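Local coordinates for protein nuclease NucT (Helicobacter pylori, PDB 6EHI) that belongs to the phospholipase D-like (PLD-like) family, whose domain packs helices against a mixed beta sheet, at residues L20-A30 with D45-R56. The protein carries 1 engineered substitution. Residues are numbered along the deposited sequence; the frame is centred on the assembly and turned at random.
Sequences LNSLISGISSA and DIARAIKSVASR
Ile27 and Ile46 interlock as knobs into holes between two nearly parallel helices, whose axes cross at -18° and approach to 8.9 Å. Ile46 fills the hole lined by Leu20, Leu23, Ile24 and Ile27, its CD1 meeting Leu20 CD1 at 3.8 Å. The side chains of Ile27 and Ile46 cross at about a right angle, Ile27 CD1 on Ile46 CG2. Ile27 in turn enters a hole formed by Ile46, Ala49, Ile50 and Val53; with CG1 anti to the carbonyl carbon (chi1 -70°), its other branch, CG2, reaches Ile50 CG1 at 4.0 Å. Ala49 CB lies 3.7 Å from Ser28 OG, whose hydrogen bond goes back to Ile24 O, an oxygen also bonded by Ser28 N.

Polar contacts gather at the C-terminal ends. Arg56, its chain bent at chi3 (-51°), gives NH1 to Ser28 O (2.8 Å), in the carbonyl plane, and to Ala30 O (3.0 Å). NH1 thus holds the turn directly; NE reaches Ser28 O through a water.

Helix 44-54 is the connection of the beta-alpha-beta crossover from strand 33-38 to its parallel neighbour 59-65, where Ile50 rests on Val60 and Ile62; helix 16-28 packs beside it, and Phe129 of helix 126-130 covers Leu20, Leu23 and Ile46.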
ATOM      1  N   LEU A  20       2.405  -4.623  13.578  1.00 18.08           N
ATOM      2  CA  LEU A  20       1.678  -3.683  14.421  1.00 18.20           C
ATOM      3  C   LEU A  20       2.622  -3.092  15.421  1.00 19.32           C
ATOM      4  O   LEU A  20       2.703  -1.824  15.536  1.00 19.60           O
ATOM      5  CB  LEU A  20       0.454  -4.315  15.056  1.00 17.59           C
ATOM      6  CG  LEU A  20      -0.442  -3.441  15.878  1.00 19.34           C
ATOM      7  CD1 LEU A  20      -0.925  -2.262  15.052  1.00 20.45           C
ATOM      8  CD2 LEU A  20      -1.604  -4.242  16.449  1.00 18.66           C
ATOM      9  N   ASN A  21       3.373  -3.958  16.097  1.00 18.95           N
ATOM     10  CA  ASN A  21       4.246  -3.519  17.168  1.00 21.69           C
ATOM     11  C   ASN A  21       5.304  -2.556  16.610  1.00 21.25           C
ATOM     12  O   ASN A  21       5.647  -1.596  17.290  1.00 21.06           O
ATOM     13  CB  ASN A  21       4.930  -4.749  17.912  1.00 23.32           C
ATOM     14  CG  ASN A  21       3.966  -5.605  18.762  1.00 28.60           C
ATOM     15  OD1 ASN A  21       2.879  -5.208  19.134  1.00 32.18           O
ATOM     16  ND2 ASN A  21       4.402  -6.824  19.071  1.00 30.94           N
ATOM     17  N   SER A  22       5.824  -2.760  15.387  1.00 19.82           N
ATOM     18  CA  SER A  22       6.801  -1.860  14.783  1.00 18.37           C
ATOM     19  C   SER A  22       6.202  -0.458  14.612  1.00 17.88           C
ATOM     20  O   SER A  22       6.854   0.566  14.832  1.00 21.32           O
ATOM     21  CB  SER A  22       7.266  -2.353  13.411  1.00 17.66           C
ATOM     22  OG  SER A  22       8.275  -1.538  12.799  1.00 18.22           O
ATOM     23  N   LEU A  23       5.010  -0.431  14.057  1.00 18.18           N
ATOM     24  CA  LEU A  23       4.328   0.817  13.726  1.00 15.31           C
ATOM     25  C   LEU A  23       4.009   1.550  15.041  1.00 17.89           C
ATOM     26  O   LEU A  23       4.217   2.732  15.158  1.00 18.79           O
ATOM     27  CB  LEU A  23       3.000   0.518  12.990  1.00 16.39           C
ATOM     28  CG  LEU A  23       2.150   1.748  12.634  1.00 16.13           C
ATOM     29  CD1 LEU A  23       3.004   2.680  11.805  1.00 16.85           C
ATOM     30  CD2 LEU A  23       0.895   1.343  11.891  1.00 19.08           C
ATOM     31  N   ILE A  24       3.410   0.834  15.978  1.00 18.58           N
ATOM     32  CA  ILE A  24       3.025   1.406  17.265  1.00 20.00           C
ATOM     33  C   ILE A  24       4.235   1.922  17.988  1.00 20.37           C
ATOM     34  O   ILE A  24       4.187   3.040  18.477  1.00 20.48           O
ATOM     35  CB  ILE A  24       2.169   0.449  18.064  1.00 20.40           C
ATOM     36  CG1 ILE A  24       0.787   0.601  17.495  1.00 23.76           C
ATOM     37  CG2 ILE A  24       2.139   0.795  19.560  1.00 21.05           C
ATOM     38  CD1 ILE A  24      -0.247  -0.291  18.060  1.00 28.81           C
ATOM     39  N   SER A  25       5.307   1.142  17.996  1.00 21.41           N
ATOM     40  CA  SER A  25       6.545   1.602  18.605  1.00 22.08           C
ATOM     41  C   SER A  25       7.169   2.829  17.901  1.00 21.16           C
ATOM     42  O   SER A  25       7.650   3.775  18.536  1.00 23.93           O
ATOM     43  CB  SER A  25       7.524   0.457  18.727  1.00 26.02           C
ATOM     44  OG  SER A  25       8.779   0.932  19.084  1.00 30.32           O
ATOM     45  N   GLY A  26       7.114   2.856  16.577  1.00 19.92           N
ATOM     46  CA  GLY A  26       7.622   3.974  15.812  1.00 17.76           C
ATOM     47  C   GLY A  26       6.895   5.257  16.170  1.00 19.24           C
ATOM     48  O   GLY A  26       7.473   6.322  16.238  1.00 21.41           O
ATOM     49  N   ILE A  27       5.589   5.180  16.323  1.00 17.32           N
ATOM     50  CA  ILE A  27       4.768   6.386  16.648  1.00 16.73           C
ATOM     51  C   ILE A  27       5.042   6.806  18.100  1.00 19.95           C
ATOM     52  O   ILE A  27       5.236   7.987  18.359  1.00 20.03           O
ATOM     53  CB  ILE A  27       3.244   6.109  16.467  1.00 16.49           C
ATOM     54  CG1 ILE A  27       2.914   5.970  14.992  1.00 15.06           C
ATOM     55  CG2 ILE A  27       2.377   7.142  17.171  1.00 20.36           C
ATOM     56  CD1 ILE A  27       1.534   5.390  14.811  1.00 16.10           C
ATOM     57  N   SER A  28       4.976   5.820  18.978  1.00 21.65           N
ATOM     58  CA  SER A  28       5.092   5.975  20.419  1.00 22.82           C
ATOM     59  C   SER A  28       6.383   6.566  20.841  1.00 25.15           C
ATOM     60  O   SER A  28       6.369   7.477  21.665  1.00 23.28           O
ATOM     61  CB  SER A  28       4.872   4.672  21.095  1.00 24.52           C
ATOM     62  OG  SER A  28       3.533   4.411  20.928  1.00 26.38           O
ATOM     63  N   SER A  29       7.481   6.155  20.211  1.00 24.33           N
ATOM     64  CA  SER A  29       8.772   6.676  20.579  1.00 25.16           C
ATOM     65  C   SER A  29       9.209   7.947  19.812  1.00 24.44           C
ATOM     66  O   SER A  29      10.353   8.356  19.933  1.00 22.06           O
ATOM     67  CB  SER A  29       9.812   5.546  20.486  1.00 27.41           C
ATOM     68  OG  SER A  29       9.413   4.442  21.333  1.00 32.99           O
ATOM     69  N   ALA A  30       8.377   8.546  18.950  1.00 22.28           N
ATOM     70  CA  ALA A  30       8.724   9.802  18.293  1.00 20.20           C
ATOM     71  C   ALA A  30       9.127  10.864  19.322  1.00 24.50           C
ATOM     72  O   ALA A  30       8.599  10.950  20.421  1.00 25.37           O
ATOM     73  CB  ALA A  30       7.615  10.378  17.420  1.00 19.71           C
ATOM     74  N   ASP A  45      -6.143   1.014  19.097  1.00 23.31           N
ATOM     75  CA  ASP A  45      -4.857   0.959  19.770  1.00 24.63           C
ATOM     76  C   ASP A  45      -3.851   1.865  19.098  1.00 23.30           C
ATOM     77  O   ASP A  45      -3.072   2.524  19.798  1.00 24.88           O
ATOM     78  CB  ASP A  45      -4.280  -0.458  19.933  1.00 27.06           C
ATOM     79  CG  ASP A  45      -5.187  -1.398  20.808  1.00 30.63           C
ATOM     80  OD1 ASP A  45      -5.950  -0.905  21.665  1.00 38.26           O
ATOM     81  OD2 ASP A  45      -5.117  -2.610  20.595  1.00 36.97           O
ATOM     82  N   ILE A  46      -3.890   1.975  17.763  1.00 21.89           N
ATOM     83  CA  ILE A  46      -2.957   2.897  17.117  1.00 17.23           C
ATOM     84  C   ILE A  46      -3.337   4.361  17.470  1.00 17.73           C
ATOM     85  O   ILE A  46      -2.446   5.181  17.587  1.00 16.96           O
ATOM     86  CB  ILE A  46      -2.971   2.724  15.573  1.00 17.35           C
ATOM     87  CG1 ILE A  46      -2.518   1.304  15.182  1.00 18.34           C
ATOM     88  CG2 ILE A  46      -1.982   3.674  14.927  1.00 18.06           C
ATOM     89  CD1 ILE A  46      -2.712   0.890  13.755  1.00 19.01           C
ATOM     90  N   ALA A  47      -4.613   4.667  17.514  1.00 15.99           N
ATOM     91  CA  ALA A  47      -5.065   6.000  17.910  1.00 15.56           C
ATOM     92  C   ALA A  47      -4.572   6.320  19.342  1.00 16.27           C
ATOM     93  O   ALA A  47      -4.151   7.429  19.626  1.00 16.18           O
ATOM     94  CB  ALA A  47      -6.561   6.158  17.817  1.00 16.61           C
ATOM     95  N   ARG A  48      -4.671   5.346  20.233  1.00 21.07           N
ATOM     96  CA  ARG A  48      -4.215   5.596  21.632  1.00 21.26           C
ATOM     97  C   ARG A  48      -2.741   5.871  21.618  1.00 19.60           C
ATOM     98  O   ARG A  48      -2.294   6.693  22.350  1.00 22.95           O
ATOM     99  CB  ARG A  48      -4.638   4.454  22.576  1.00 24.59           C
ATOM    100  CG  ARG A  48      -6.072   4.618  22.988  1.00 30.65           C
ATOM    101  CD  ARG A  48      -6.442   3.737  24.181  1.00 33.90           C
ATOM    102  NE  ARG A  48      -6.744   2.395  23.681  1.00 39.36           N
ATOM    103  CZ  ARG A  48      -7.932   2.034  23.192  1.00 39.54           C
ATOM    104  NH1 ARG A  48      -8.925   2.928  23.112  1.00 39.34           N
ATOM    105  NH2 ARG A  48      -8.101   0.800  22.711  1.00 44.90           N
ATOM    106  N   ALA A  49      -1.987   5.243  20.729  1.00 20.10           N
ATOM    107  CA  ALA A  49      -0.556   5.453  20.625  1.00 19.57           C
ATOM    108  C   ALA A  49      -0.235   6.859  20.154  1.00 19.16           C
ATOM    109  O   ALA A  49       0.695   7.524  20.685  1.00 19.61           O
ATOM    110  CB  ALA A  49       0.092   4.414  19.694  1.00 20.56           C
ATOM    111  N   ILE A  50      -1.030   7.367  19.208  1.00 17.65           N
ATOM    112  CA  ILE A  50      -0.971   8.773  18.804  1.00 16.61           C
ATOM    113  C   ILE A  50      -1.264   9.746  19.954  1.00 18.95           C
ATOM    114  O   ILE A  50      -0.439  10.645  20.216  1.00 18.63           O
ATOM    115  CB  ILE A  50      -1.848   9.051  17.579  1.00 18.12           C
ATOM    116  CG1 ILE A  50      -1.312   8.342  16.345  1.00 19.38           C
ATOM    117  CG2 ILE A  50      -1.953  10.514  17.317  1.00 18.92           C
ATOM    118  CD1 ILE A  50      -2.346   8.243  15.219  1.00 18.21           C
ATOM    119  N   LYS A  51      -2.374   9.521  20.663  1.00 17.22           N
ATOM    120  CA  LYS A  51      -2.705  10.310  21.861  1.00 21.82           C
ATOM    121  C   LYS A  51      -1.542  10.315  22.871  1.00 20.07           C
ATOM    122  O   LYS A  51      -1.173  11.356  23.449  1.00 21.18           O
ATOM    123  CB  LYS A  51      -3.992   9.800  22.533  1.00 25.83           C
ATOM    124  CG  LYS A  51      -5.263  10.168  21.789  1.00 27.25           C
ATOM    125  CD  LYS A  51      -6.503   9.669  22.520  1.00 31.90           C
ATOM    126  CE  LYS A  51      -7.782  10.436  22.166  1.00 39.00           C
ATOM    127  NZ  LYS A  51      -8.686  10.645  23.367  1.00 41.86           N
ATOM    128  N   SER A  52      -0.917   9.145  23.034  1.00 21.54           N
ATOM    129  CA  SER A  52       0.126   8.960  24.028  1.00 21.41           C
ATOM    130  C   SER A  52       1.329   9.842  23.672  1.00 22.43           C
ATOM    131  O   SER A  52       1.884  10.533  24.491  1.00 22.86           O
ATOM    132  CB  SER A  52       0.554   7.484  24.070  1.00 24.81           C
ATOM    133  OG  SER A  52       1.535   7.304  25.086  1.00 34.79           O
ATOM    134  N   VAL A  53       1.724   9.841  22.401  1.00 20.52           N
ATOM    135  CA  VAL A  53       2.830  10.634  22.029  1.00 18.74           C
ATOM    136  C   VAL A  53       2.506  12.150  21.922  1.00 19.46           C
ATOM    137  O   VAL A  53       3.299  12.981  22.375  1.00 21.79           O
ATOM    138  CB  VAL A  53       3.542  10.029  20.801  1.00 20.80           C
ATOM    139  CG1 VAL A  53       2.765  10.328  19.545  1.00 20.77           C
ATOM    140  CG2 VAL A  53       4.971  10.500  20.758  1.00 22.37           C
ATOM    141  N   ALA A  54       1.312  12.520  21.428  1.00 19.25           N
ATOM    142  CA  ALA A  54       0.837  13.907  21.407  1.00 18.41           C
ATOM    143  C   ALA A  54       0.804  14.402  22.875  1.00 19.99           C
ATOM    144  O   ALA A  54       1.145  15.539  23.140  1.00 20.39           O
ATOM    145  CB  ALA A  54      -0.559  14.022  20.810  1.00 20.82           C
ATOM    146  N   SER A  55       0.508  13.514  23.807  1.00 23.95           N
ATOM    147  CA  SER A  55       0.487  13.934  25.260  1.00 23.46           C
ATOM    148  C   SER A  55       1.879  14.313  25.799  1.00 23.65           C
ATOM    149  O   SER A  55       2.007  14.962  26.836  1.00 21.88           O
ATOM    150  CB  SER A  55      -0.101  12.865  26.150  1.00 27.63           C
ATOM    151  OG  SER A  55      -1.481  12.824  26.001  1.00 36.91           O
ATOM    152  N   ARG A  56       2.915  13.957  25.073  1.00 22.09           N
ATOM    153  CA  ARG A  56       4.293  14.228  25.493  1.00 25.31           C
ATOM    154  C   ARG A  56       4.834  15.476  24.795  1.00 23.14           C
ATOM    155  O   ARG A  56       6.014  15.803  24.957  1.00 26.91           O
ATOM    156  CB  ARG A  56       5.202  12.963  25.265  1.00 25.39           C
ATOM    157  CG  ARG A  56       4.909  11.811  26.223  1.00 27.19           C
ATOM    158  CD  ARG A  56       5.867  10.590  26.220  1.00 31.69           C
ATOM    159  NE  ARG A  56       6.135  10.010  24.891  1.00 37.63           N
ATOM    160  CZ  ARG A  56       7.163  10.384  24.092  1.00 42.80           C
ATOM    161  NH1 ARG A  56       7.365   9.796  22.914  1.00 36.54           N
ATOM    162  NH2 ARG A  56       8.005  11.354  24.446  1.00 47.47           N
TER
HETATM  163  O   HOH W   1       4.465   8.028  23.741  1.00 30.07           O